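Actibind (Aspergillus niger, PDB 3D3Z) cleaves RNA as a T2-family ribonuclease that is probably base non-specific with a preference for adenylic acid. Local coordinates at residues Thr49-Gly52 and Leu53-Asp56; Ser217-Leu220 and Glu221-Asn224; Asp129-Ala132 and Gln133-Val136; Leu88-Met91 and Lys92-Pro96. One frame throughout, in Å; residues are numbered along the deposited sequence.

Interaction 1: Thr49-Gly52 and Leu53-Asp56. With D3Z (1-(5-deoxy-beta-L-xylofuranosyl)pyrimidine-2,4(1H,3H)-dione), chain E.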
loop_
_atom_site.group_PDB
_atom_site.type_symbol
_atom_site.label_atom_id
_atom_site.label_comp_id
_atom_site.label_asym_id
_atom_site.label_seq_id
_atom_site.Cartn_x
_atom_site.Cartn_y
_atom_site.Cartn_z
ATOM N N THR A 49 6.558 5.809 -4.870
ATOM C CA THR A 49 6.073 4.593 -5.545
ATOM C C THR A 49 5.427 3.619 -4.546
ATOM O O THR A 49 5.546 3.762 -3.330
ATOM C CB THR A 49 7.209 3.913 -6.274
ATOM O OG1 THR A 49 8.311 3.701 -5.398
ATOM C CG2 THR A 49 7.678 4.796 -7.429
ATOM N N ILE A 50 4.734 2.614 -5.084
ATOM C CA ILE A 50 4.028 1.609 -4.337
ATOM C C ILE A 50 4.983 0.533 -3.853
ATOM O O ILE A 50 5.840 0.043 -4.580
ATOM C CB ILE A 50 2.889 0.859 -5.189
ATOM C CG1 ILE A 50 1.840 1.879 -5.720
ATOM C CG2 ILE A 50 2.256 -0.283 -4.366
ATOM C CD1 ILE A 50 0.917 1.392 -6.897
ATOM N N HIS A 51 4.823 0.184 -2.601
ATOM C CA HIS A 51 5.386 -1.025 -2.039
ATOM C C HIS A 51 4.297 -2.124 -2.042
ATOM O O HIS A 51 4.491 -3.194 -2.570
ATOM C CB HIS A 51 5.925 -0.750 -0.626
ATOM C CG HIS A 51 6.712 -1.886 -0.020
ATOM N ND1 HIS A 51 7.396 -1.740 1.171
ATOM C CD2 HIS A 51 6.953 -3.156 -0.437
ATOM C CE1 HIS A 51 8.009 -2.879 1.465
ATOM N NE2 HIS A 51 7.775 -3.746 0.490
ATOM N N GLY A 52 3.177 -1.843 -1.413
ATOM C CA GLY A 52 2.046 -2.785 -1.333
ATOM C C GLY A 52 0.816 -2.350 -0.561
ATOM O O GLY A 52 0.591 -1.169 -0.318
ATOM N N LEU A 53 0.023 -3.357 -0.208
ATOM C CA LEU A 53 -1.144 -3.265 0.640
ATOM C C LEU A 53 -1.131 -4.497 1.540
ATOM O O LEU A 53 -1.142 -5.606 1.046
ATOM C CB LEU A 53 -2.425 -3.199 -0.219
ATOM C CG LEU A 53 -3.753 -3.118 0.576
ATOM C CD1 LEU A 53 -3.897 -1.773 1.378
ATOM C CD2 LEU A 53 -4.945 -3.318 -0.420
ATOM N N TRP A 54 -1.053 -4.287 2.851
ATOM C CA TRP A 54 -0.805 -5.338 3.810
ATOM C C TRP A 54 -1.892 -5.377 4.845
ATOM O O TRP A 54 -2.201 -4.332 5.461
ATOM C CB TRP A 54 0.529 -5.118 4.579
ATOM C CG TRP A 54 1.734 -4.850 3.758
ATOM C CD1 TRP A 54 1.951 -5.185 2.434
ATOM C CD2 TRP A 54 2.928 -4.238 4.211
ATOM N NE1 TRP A 54 3.197 -4.736 2.028
ATOM C CE2 TRP A 54 3.832 -4.184 3.111
ATOM C CE3 TRP A 54 3.325 -3.697 5.431
ATOM C CZ2 TRP A 54 5.107 -3.592 3.203
ATOM C CZ3 TRP A 54 4.616 -3.120 5.527
ATOM C CH2 TRP A 54 5.482 -3.068 4.413
ATOM N N PRO A 55 -2.476 -6.559 5.061
ATOM C CA PRO A 55 -3.364 -6.798 6.213
ATOM C C PRO A 55 -2.601 -7.076 7.539
ATOM O O PRO A 55 -1.904 -8.075 7.672
ATOM C CB PRO A 55 -4.179 -8.027 5.777
ATOM C CG PRO A 55 -3.251 -8.776 4.811
ATOM C CD PRO A 55 -2.345 -7.758 4.198
ATOM N N ASP A 56 -2.704 -6.169 8.493
ATOM C CA ASP A 56 -2.162 -6.407 9.793
ATOM C C ASP A 56 -3.332 -6.773 10.671
ATOM O O ASP A 56 -4.470 -6.246 10.520
ATOM C CB ASP A 56 -1.555 -5.133 10.394
ATOM C CG ASP A 56 -0.083 -4.868 9.987
ATOM O OD1 ASP A 56 0.439 -5.465 9.001
ATOM O OD2 ASP A 56 0.513 -4.014 10.716
HETATM N N1 D3Z E . 12.160 -4.251 -2.809
HETATM C C2 D3Z E . 11.928 -4.587 -4.157
HETATM N N3 D3Z E . 11.606 -3.632 -5.024
HETATM C C4 D3Z E . 11.481 -2.357 -4.654
HETATM C C5 D3Z E . 11.703 -2.024 -3.344
HETATM C C6 D3Z E . 12.049 -2.993 -2.412
HETATM O O2 D3Z E . 12.024 -5.765 -4.562
HETATM O O4 D3Z E . 11.187 -1.448 -5.458
HETATM C "C1'" D3Z E . 12.499 -5.266 -1.843
HETATM C "C2'" D3Z E . 11.936 -6.559 -2.395
HETATM O "O2'" D3Z E . 13.011 -7.435 -2.782
HETATM C "C3'" D3Z E . 11.014 -7.105 -1.319
HETATM C "C4'" D3Z E . 11.081 -6.140 -0.149
HETATM O "O3'" D3Z E . 9.678 -7.169 -1.790
HETATM O "O4'" D3Z E . 11.846 -5.000 -0.589
HETATM C "C5'" D3Z E . 9.669 -5.767 0.288
#
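H51 and W54 meet through their aromatic rings, in a T-shaped (edge-to-face) pair formed within the single strand 49-56. The indole supplies the edge: its CZ2 stands over one face of the imidazole, 3.5 Å from CE1 of H51 and shifted from the middle of that face toward the rim. With the planes at 84° and the ring centroids 5.0 Å apart, a C-H of the six-membered ring is directed at the imidazole pi cloud. H51 carries its CG anti to the backbone N (chi1 -172°), whereas W54 sets CG beside its own N (chi1 -51°), settings consistent with the two rings meeting across G52 and L53.

The pair sits at a classic beta bulge, in which H51 and G52 both face T33, and which probably helps bring the rings to the same side. G52 is nearly fully extended and, lacking a side chain, admits NE1 of W54 to 4.1 Å from its CA.

One polar bond fixes the indole: W54 NE1 is hydrogen-bonded to OE1 of E111, which, like H51, is a predicted active-site residue. As a separate neighbour, the deoxy C5' of the bound D3Z lies at the imidazole edge near its plane, although its modelled approach to NE2 of H51 is doubtfully short.

Further rings extend the cluster: F35 stacks with H51, H115 from helix 104-116 stacks with W54, and Y200 of strand 195-206 meets the indole edge-to-face. Strand 29-35 pairs antiparallel with this strand through T33 and L31, while I50 and L53 send their branched aliphatic side chains against V143 of helix 134-147.

Interaction 2: Ser217-Leu220 and Glu221-Asn224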
loop_
_atom_site.group_PDB
_atom_site.type_symbol
_atom_site.label_atom_id
_atom_site.label_comp_id
_atom_site.label_asym_id
_atom_site.label_seq_id
_atom_site.Cartn_x
_atom_site.Cartn_y
_atom_site.Cartn_z
ATOM N N SER A 217 -6.832 5.429 9.689
ATOM C CA SER A 217 -6.720 4.980 11.072
ATOM C C SER A 217 -5.328 5.176 11.675
ATOM O O SER A 217 -4.357 5.521 11.000
ATOM C CB SER A 217 -7.148 3.530 11.221
ATOM O OG SER A 217 -6.288 2.634 10.565
ATOM N N GLU A 218 -5.250 4.970 12.977
ATOM C CA GLU A 218 -4.003 5.230 13.693
ATOM C C GLU A 218 -2.895 4.207 13.387
ATOM O O GLU A 218 -3.114 2.979 13.379
ATOM C CB GLU A 218 -4.260 5.284 15.213
ATOM C CG GLU A 218 -3.220 6.091 15.935
ATOM C CD GLU A 218 -3.632 6.410 17.346
ATOM O OE1 GLU A 218 -4.543 7.267 17.503
ATOM O OE2 GLU A 218 -3.034 5.810 18.282
ATOM N N ARG A 219 -1.690 4.732 13.159
ATOM C CA ARG A 219 -0.530 3.882 12.926
ATOM C C ARG A 219 -0.241 2.981 14.119
ATOM O O ARG A 219 -0.324 3.402 15.277
ATOM C CB ARG A 219 0.692 4.728 12.538
ATOM C CG ARG A 219 1.264 5.591 13.682
ATOM C CD ARG A 219 2.188 6.614 13.140
ATOM N NE ARG A 219 2.713 7.459 14.209
ATOM C CZ ARG A 219 3.559 8.462 14.008
ATOM N NH1 ARG A 219 4.015 8.708 12.785
ATOM N NH2 ARG A 219 3.978 9.199 15.044
ATOM N N LEU A 220 0.053 1.724 13.847
ATOM C CA LEU A 220 0.387 0.760 14.869
ATOM C C LEU A 220 1.941 0.648 15.045
ATOM O O LEU A 220 2.414 -0.163 15.833
ATOM C CB LEU A 220 -0.240 -0.609 14.513
ATOM C CG LEU A 220 -1.736 -0.651 14.081
ATOM C CD1 LEU A 220 -2.160 -2.032 13.553
ATOM C CD2 LEU A 220 -2.663 -0.211 15.209
ATOM N N GLU A 221 2.694 1.440 14.277
ATOM C CA GLU A 221 4.157 1.589 14.415
ATOM C C GLU A 221 4.394 3.058 14.061
ATOM O O GLU A 221 3.742 3.564 13.154
ATOM C CB GLU A 221 4.872 0.605 13.469
ATOM C CG GLU A 221 6.229 0.125 13.970
ATOM C CD GLU A 221 7.168 -0.489 12.893
ATOM O OE1 GLU A 221 6.700 -1.114 11.905
ATOM O OE2 GLU A 221 8.409 -0.337 13.064
ATOM N N ASP A 222 5.280 3.768 14.779
ATOM C CA ASP A 222 5.433 5.235 14.566
ATOM C C ASP A 222 6.533 5.638 13.562
ATOM O O ASP A 222 6.273 6.308 12.534
ATOM C CB ASP A 222 5.708 5.971 15.894
ATOM C CG ASP A 222 4.556 5.871 16.894
ATOM O OD1 ASP A 222 3.396 5.584 16.491
ATOM O OD2 ASP A 222 4.835 6.112 18.095
ATOM N N SER A 223 7.770 5.281 13.881
ATOM C CA SER A 223 8.884 5.701 13.065
ATOM C C SER A 223 10.180 5.130 13.595
ATOM O O SER A 223 10.336 4.879 14.805
ATOM C CB SER A 223 9.006 7.211 12.991
ATOM O OG SER A 223 10.080 7.554 12.146
ATOM N N ASN A 224 11.108 4.914 12.681
ATOM C CA ASN A 224 12.447 4.540 13.068
ATOM C C ASN A 224 13.429 5.645 12.731
ATOM O O ASN A 224 14.641 5.397 12.673
ATOM C CB ASN A 224 12.833 3.227 12.396
ATOM C CG ASN A 224 13.027 3.371 10.892
ATOM O OD1 ASN A 224 12.736 4.401 10.309
ATOM N ND2 ASN A 224 13.541 2.339 10.278
#
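R219 folds back over the chain that follows it, so that its aliphatic part lies against E221 and its charged end against D222. The charged contact is a salt bridge between NE of R219 and OD1 of D222, 3.0 Å apart. As a hydrogen bond it is weak, for the N-H points well off the oxygen (123°), and it is somewhat provisional because D222 was modelled in two conformers, of which this is one. The two side chains run at about a right angle, with the guanidinium and carboxylate planes 39° apart, so the groups do not meet as a coplanar, two-pronged pair.

Van der Waals contacts do the rest. R219 has CG between its backbone N and carbonyl carbon (chi1 70°), then runs straight out to NE, and this brings its methylenes alongside the backbone: CG lies 3.2 Å from O of E221. The guanidinium also covers the chain, with CA of D222 3.5 Å above one face.

Beyond the loop, R219 NH1 forms a salt bridge with E175 and a hydrogen bond to O of P187.

Arginine suits this place because it combines a long apolar stem with several N-H groups. The stem buries O of E221 without giving it a hydrogen-bond partner, a polar cost, and the cation, paired with both D222 and E175, probably offsets part of the negative charge on this acidic surface loop.

Interaction 3: Asp129-Ala132 and Gln133-Val136. With NAG (2-acetamido-2-deoxy-beta-D-glucopyranose), chain B; NAG (2-acetamido-2-deoxy-beta-D-glucopyranose), chain C.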
loop_
_atom_site.group_PDB
_atom_site.type_symbol
_atom_site.label_atom_id
_atom_site.label_comp_id
_atom_site.label_asym_id
_atom_site.label_seq_id
_atom_site.Cartn_x
_atom_site.Cartn_y
_atom_site.Cartn_z
ATOM N N ASP A 129 -20.064 -15.052 -10.065
ATOM C CA ASP A 129 -19.524 -15.377 -11.363
ATOM C C ASP A 129 -18.000 -15.182 -11.339
ATOM O O ASP A 129 -17.436 -14.564 -12.227
ATOM C CB ASP A 129 -20.167 -14.492 -12.445
ATOM C CG ASP A 129 -21.652 -14.802 -12.653
ATOM O OD1 ASP A 129 -22.163 -15.711 -11.968
ATOM O OD2 ASP A 129 -22.284 -14.096 -13.445
ATOM N N TYR A 130 -17.365 -15.762 -10.324
ATOM C CA TYR A 130 -15.902 -15.741 -10.163
ATOM C C TYR A 130 -15.281 -16.371 -11.385
ATOM O O TYR A 130 -15.761 -17.405 -11.849
ATOM C CB TYR A 130 -15.484 -16.573 -8.958
ATOM C CG TYR A 130 -13.977 -16.686 -8.794
ATOM C CD1 TYR A 130 -13.230 -15.599 -8.313
ATOM C CD2 TYR A 130 -13.285 -17.881 -9.089
ATOM C CE1 TYR A 130 -11.844 -15.700 -8.131
ATOM C CE2 TYR A 130 -11.904 -17.989 -8.897
ATOM C CZ TYR A 130 -11.185 -16.885 -8.425
ATOM O OH TYR A 130 -9.814 -17.008 -8.297
ATOM N N TYR A 131 -14.220 -15.768 -11.911
ATOM C CA TYR A 131 -13.352 -16.475 -12.864
ATOM C C TYR A 131 -11.929 -16.634 -12.304
ATOM O O TYR A 131 -11.485 -15.827 -11.517
ATOM C CB TYR A 131 -13.342 -15.780 -14.231
ATOM C CG TYR A 131 -12.707 -14.421 -14.257
ATOM C CD1 TYR A 131 -11.308 -14.280 -14.312
ATOM C CD2 TYR A 131 -13.476 -13.268 -14.229
ATOM C CE1 TYR A 131 -10.710 -13.021 -14.307
ATOM C CE2 TYR A 131 -12.899 -12.049 -14.239
ATOM C CZ TYR A 131 -11.521 -11.922 -14.254
ATOM O OH TYR A 131 -10.959 -10.693 -14.280
ATOM N N ALA A 132 -11.250 -17.706 -12.688
ATOM C CA ALA A 132 -9.907 -18.020 -12.192
ATOM C C ALA A 132 -8.976 -16.766 -12.063
ATOM O O ALA A 132 -8.719 -16.037 -13.056
ATOM C CB ALA A 132 -9.245 -19.074 -13.081
ATOM N N GLN A 133 -8.508 -16.528 -10.840
ATOM C CA GLN A 133 -7.562 -15.428 -10.486
ATOM C C GLN A 133 -8.122 -14.022 -10.640
ATOM O O GLN A 133 -7.324 -13.014 -10.691
ATOM C CB GLN A 133 -6.237 -15.555 -11.256
ATOM C CG GLN A 133 -5.351 -16.768 -10.914
ATOM C CD GLN A 133 -5.766 -18.084 -11.563
ATOM O OE1 GLN A 133 -6.053 -18.131 -12.747
ATOM N NE2 GLN A 133 -5.858 -19.129 -10.771
ATOM N N GLU A 134 -9.468 -13.919 -10.658
ATOM C CA GLU A 134 -10.107 -12.611 -10.754
ATOM C C GLU A 134 -9.641 -11.734 -9.592
ATOM O O GLU A 134 -9.386 -10.535 -9.787
ATOM C CB GLU A 134 -11.650 -12.655 -10.721
ATOM C CG GLU A 134 -12.289 -11.317 -10.844
ATOM C CD GLU A 134 -13.814 -11.400 -10.988
ATOM O OE1 GLU A 134 -14.371 -12.540 -10.906
ATOM O OE2 GLU A 134 -14.396 -10.306 -11.142
ATOM N N GLU A 135 -9.562 -12.330 -8.403
ATOM C CA GLU A 135 -9.185 -11.569 -7.194
ATOM C C GLU A 135 -7.735 -11.038 -7.165
ATOM O O GLU A 135 -7.447 -10.062 -6.456
ATOM C CB GLU A 135 -9.516 -12.345 -5.917
ATOM C CG GLU A 135 -8.498 -13.391 -5.356
ATOM C CD GLU A 135 -8.333 -14.626 -6.186
ATOM O OE1 GLU A 135 -8.888 -14.668 -7.329
ATOM O OE2 GLU A 135 -7.679 -15.598 -5.692
ATOM N N VAL A 136 -6.854 -11.691 -7.929
ATOM C CA VAL A 136 -5.467 -11.258 -8.103
ATOM C C VAL A 136 -5.457 -9.924 -8.834
ATOM O O VAL A 136 -4.888 -8.984 -8.358
ATOM C CB VAL A 136 -4.619 -12.341 -8.792
ATOM C CG1 VAL A 136 -3.137 -11.874 -9.006
ATOM C CG2 VAL A 136 -4.639 -13.555 -7.955
HETATM C C1 NAG B . -3.756 -22.880 -13.360
HETATM C C2 NAG B . -4.908 -23.531 -12.623
HETATM C C3 NAG B . -4.988 -25.031 -12.925
HETATM C C4 NAG B . -4.958 -25.270 -14.431
HETATM C C5 NAG B . -3.712 -24.568 -14.956
HETATM C C6 NAG B . -3.462 -24.777 -16.445
HETATM C C7 NAG B . -5.530 -22.475 -10.523
HETATM C C8 NAG B . -5.307 -22.465 -9.055
HETATM N N2 NAG B . -4.725 -23.300 -11.211
HETATM O O3 NAG B . -6.150 -25.599 -12.341
HETATM O O4 NAG B . -4.916 -26.663 -14.723
HETATM O O5 NAG B . -3.909 -23.186 -14.723
HETATM O O6 NAG B . -4.558 -24.192 -17.109
HETATM O O7 NAG B . -6.410 -21.761 -11.027
HETATM C C1 NAG C . -10.175 -10.328 -21.973
HETATM C C2 NAG C . -11.356 -10.985 -21.248
HETATM C C3 NAG C . -11.704 -12.346 -21.859
HETATM C C4 NAG C . -11.717 -12.310 -23.401
HETATM C C5 NAG C . -10.536 -11.514 -23.966
HETATM C C6 NAG C . -10.659 -11.299 -25.470
HETATM C C7 NAG C . -11.618 -10.167 -18.967
HETATM C C8 NAG C . -11.603 -10.495 -17.505
HETATM N N2 NAG C . -11.114 -11.058 -19.813
HETATM O O3 NAG C . -12.966 -12.735 -21.353
HETATM O O4 NAG C . -11.667 -13.617 -23.950
HETATM O O5 NAG C . -10.519 -10.251 -23.351
HETATM O O6 NAG C . -11.713 -10.387 -25.709
HETATM O O7 NAG C . -12.039 -9.084 -19.325
HETATM O O HOH W 1 -16.704 -11.919 -12.217
HETATM O O HOH W 2 -6.896 -17.382 -7.395
#
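A type II beta turn from Y131 to E134 leads the chain into helix 134-147, with Q133 at the N-cap position. The turn closes with the hydrogen bond from N of E134 to O of Y131, 2.9 Å long. Q133 occupies the third turn position with a positive phi of 66°, the backbone shape that a type II turn requires there.

The hydroxyl of Y130 reaches back to the turn and the first helical residues and is gripped by several partners. It accepts from N of Q133 at 2.9 Å and donates to OE1 of E135 at 2.7 Å, meeting that carboxylate on its syn side; OE1 in turn lies at the edge of the phenol, near the ring plane. A water donates to both OH of Y130 and OE2 of E135, closing a small loop, and R70 forms a salt bridge with E135.

Y131 packs differently, by its face. E134 runs extended across the ring, its CB 3.6 Å from the ring centroid in a CH-pi contact and its carboxylate stacked at only 10° to the ring plane. A weak bond from N of Y131 to OE1 of E134 (3.4 Å) ties the carboxylate back to the turn.

Two N-acetylglucosamines touch the segment. NE2 of Q133 donates to O7 of the chain B NAG at 2.7 Å and also bonds to Y72, while the acetamide methyl C8 of the chain C NAG lies 3.3 Å from OH of Y131. Two glutamates in the first helical turn, where they should interact favourably with the helix dipole, and a turn directly before them are typical of a helix N-terminus.

Interaction 4: Leu88-Met91 and Lys92-Pro96. With D3Z (1-(5-deoxy-beta-L-xylofuranosyl)pyrimidine-2,4(1H,3H)-dione), chain E; EDO (1,2-ethanediol), chain F.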
loop_
_atom_site.group_PDB
_atom_site.type_symbol
_atom_site.label_atom_id
_atom_site.label_comp_id
_atom_site.label_asym_id
_atom_site.label_seq_id
_atom_site.Cartn_x
_atom_site.Cartn_y
_atom_site.Cartn_z
ATOM N N LEU A 88 -1.289 -2.720 -15.790
ATOM C CA LEU A 88 0.054 -3.231 -15.867
ATOM C C LEU A 88 1.073 -2.121 -16.251
ATOM O O LEU A 88 2.125 -2.050 -15.644
ATOM C CB LEU A 88 0.138 -4.433 -16.813
ATOM C CG LEU A 88 1.428 -5.215 -17.034
ATOM C CD1 LEU A 88 2.075 -5.815 -15.774
ATOM C CD2 LEU A 88 1.112 -6.362 -18.077
ATOM N N SER A 89 0.725 -1.255 -17.201
ATOM C CA SER A 89 1.545 -0.100 -17.613
ATOM C C SER A 89 1.797 0.847 -16.419
ATOM O O SER A 89 2.944 1.262 -16.143
ATOM C CB SER A 89 0.823 0.699 -18.705
ATOM O OG SER A 89 0.769 -0.018 -19.919
ATOM N N TYR A 90 0.718 1.143 -15.710
ATOM C CA TYR A 90 0.797 1.929 -14.510
ATOM C C TYR A 90 1.690 1.237 -13.424
ATOM O O TYR A 90 2.489 1.908 -12.753
ATOM C CB TYR A 90 -0.599 2.255 -13.969
ATOM C CG TYR A 90 -0.606 3.166 -12.752
ATOM C CD1 TYR A 90 -0.888 4.520 -12.874
ATOM C CD2 TYR A 90 -0.402 2.653 -11.461
ATOM C CE1 TYR A 90 -0.883 5.360 -11.763
ATOM C CE2 TYR A 90 -0.366 3.493 -10.334
ATOM C CZ TYR A 90 -0.624 4.838 -10.509
ATOM O OH TYR A 90 -0.642 5.678 -9.440
ATOM N N MET A 91 1.555 -0.072 -13.226
ATOM C CA MET A 91 2.408 -0.745 -12.286
ATOM C C MET A 91 3.900 -0.708 -12.618
ATOM O O MET A 91 4.778 -0.616 -11.701
ATOM C CB MET A 91 1.946 -2.177 -12.072
ATOM C CG MET A 91 0.584 -2.283 -11.378
ATOM S SD MET A 91 -0.074 -3.951 -11.439
ATOM C CE MET A 91 1.333 -4.987 -10.924
ATOM N N LYS A 92 4.221 -0.820 -13.906
ATOM C CA LYS A 92 5.587 -0.639 -14.339
ATOM C C LYS A 92 6.178 0.727 -13.956
ATOM O O LYS A 92 7.352 0.822 -13.590
ATOM C CB LYS A 92 5.666 -0.827 -15.847
ATOM C CG LYS A 92 5.520 -2.269 -16.260
ATOM C CD LYS A 92 5.461 -2.382 -17.784
ATOM C CE LYS A 92 5.215 -3.809 -18.311
ATOM N NZ LYS A 92 4.591 -3.895 -19.696
ATOM N N GLU A 93 5.345 1.764 -13.998
ATOM C CA GLU A 93 5.742 3.129 -13.686
ATOM C C GLU A 93 5.783 3.432 -12.163
ATOM O O GLU A 93 6.783 3.948 -11.661
ATOM C CB GLU A 93 4.811 4.115 -14.417
ATOM C CG GLU A 93 5.030 5.557 -14.034
ATOM C CD GLU A 93 6.444 6.091 -14.320
ATOM O OE1 GLU A 93 7.217 5.445 -15.011
ATOM O OE2 GLU A 93 6.771 7.133 -13.790
ATOM N N TYR A 94 4.726 3.013 -11.465
ATOM C CA TYR A 94 4.457 3.409 -10.089
ATOM C C TYR A 94 4.594 2.290 -9.063
ATOM O O TYR A 94 4.609 2.588 -7.900
ATOM C CB TYR A 94 3.104 4.134 -9.956
ATOM C CG TYR A 94 3.014 5.508 -10.607
ATOM C CD1 TYR A 94 3.482 6.640 -9.965
ATOM C CD2 TYR A 94 2.367 5.684 -11.825
ATOM C CE1 TYR A 94 3.375 7.887 -10.563
ATOM C CE2 TYR A 94 2.299 6.917 -12.436
ATOM C CZ TYR A 94 2.792 8.016 -11.794
ATOM O OH TYR A 94 2.728 9.260 -12.386
ATOM N N TRP A 95 4.755 1.045 -9.511
ATOM C CA TRP A 95 5.038 -0.083 -8.636
ATOM C C TRP A 95 6.324 -0.816 -9.110
ATOM O O TRP A 95 6.436 -2.053 -9.101
ATOM C CB TRP A 95 3.840 -0.990 -8.608
ATOM C CG TRP A 95 3.764 -1.884 -7.449
ATOM C CD1 TRP A 95 4.786 -2.316 -6.653
ATOM C CD2 TRP A 95 2.577 -2.509 -6.950
ATOM N NE1 TRP A 95 4.322 -3.147 -5.677
ATOM C CE2 TRP A 95 2.970 -3.303 -5.843
ATOM C CE3 TRP A 95 1.212 -2.488 -7.348
ATOM C CZ2 TRP A 95 2.035 -4.039 -5.081
ATOM C CZ3 TRP A 95 0.276 -3.214 -6.574
ATOM C CH2 TRP A 95 0.714 -4.019 -5.506
ATOM N N PRO A 96 7.373 -0.044 -9.422
ATOM C CA PRO A 96 8.575 -0.693 -9.894
ATOM C C PRO A 96 9.385 -1.427 -8.790
ATOM O O PRO A 96 9.320 -1.070 -7.579
ATOM C CB PRO A 96 9.375 0.474 -10.452
ATOM C CG PRO A 96 9.081 1.619 -9.514
ATOM C CD PRO A 96 7.582 1.398 -9.256
HETATM N N1 D3Z E . 12.160 -4.251 -2.809
HETATM C C2 D3Z E . 11.928 -4.587 -4.157
HETATM N N3 D3Z E . 11.606 -3.632 -5.024
HETATM C C4 D3Z E . 11.481 -2.357 -4.654
HETATM C C5 D3Z E . 11.703 -2.024 -3.344
HETATM C C6 D3Z E . 12.049 -2.993 -2.412
HETATM O O2 D3Z E . 12.024 -5.765 -4.562
HETATM O O4 D3Z E . 11.187 -1.448 -5.458
HETATM C "C1'" D3Z E . 12.499 -5.266 -1.843
HETATM C "C2'" D3Z E . 11.936 -6.559 -2.395
HETATM O "O2'" D3Z E . 13.011 -7.435 -2.782
HETATM C "C3'" D3Z E . 11.014 -7.105 -1.319
HETATM C "C4'" D3Z E . 11.081 -6.140 -0.149
HETATM O "O3'" D3Z E . 9.678 -7.169 -1.790
HETATM O "O4'" D3Z E . 11.846 -5.000 -0.589
HETATM C "C5'" D3Z E . 9.669 -5.767 0.288
HETATM C C1 EDO F . 11.365 3.307 -14.140
HETATM O O1 EDO F . 12.147 3.483 -12.942
HETATM C C2 EDO F . 9.963 2.848 -13.741
HETATM O O2 EDO F . 9.405 3.651 -12.685
#
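Y90 and Y94, one helical turn apart on helix 85-94, form an offset stack with centroids 4.5 Å apart and planes at 26°. CD2 of Y94 lies over one face of the Y90 ring, closest to CE1 of Y90 at 3.3 Å, while CG of E93 covers the opposite face of Y94 from the one that Y90 meets. In Y90 chi1 is -176° and in Y94 -68°, and with these different settings the rings overlap only in part. On the buried side M91 and W95 run side by side, with CG of M91 4.1 Å from CE3 of W95.

Helical hydrogen bonds set this spacing: N of Y94 reaches O of Y90 at 2.8 Å, almost along the C=O axis, and N of W95 reaches O of M91 at 2.7 Å. W95 then leaves helical geometry and leads to P96 in the D3Z pocket.

Further out, K148 makes a cation-pi contact with Y90, while W108 and F107 meet the indole edge-to-face and F140 also packs on it. The aromatic and thioether groups probably add dispersion to the backbone hydrogen bonds that hold the helix end, and the indole N-H keeps a polar partner in its weak bond to O of H51.

Along the chain, interaction 1 comes first, then interactions 4, 3 and 2, all within the T2 ribonuclease fold. Interaction 1 lies close to the centre of the chain, on strand 49-56 of the antiparallel sheet. Interaction 4, with its centre 14 Å away, touches it directly: I50 N lies 2.8 Å from Y94 O, probably hydrogen-bonded, so the end of helix 85-94 is joined to the strand and both border the D3Z pocket. Interaction 3 starts helix 134-147, whose later turns pack on both of these. Interactions 2 and 3, with centres 33 Å apart, lie on opposite sides of the chain's centre, in the loop after strand 213-216 and beside the glycans.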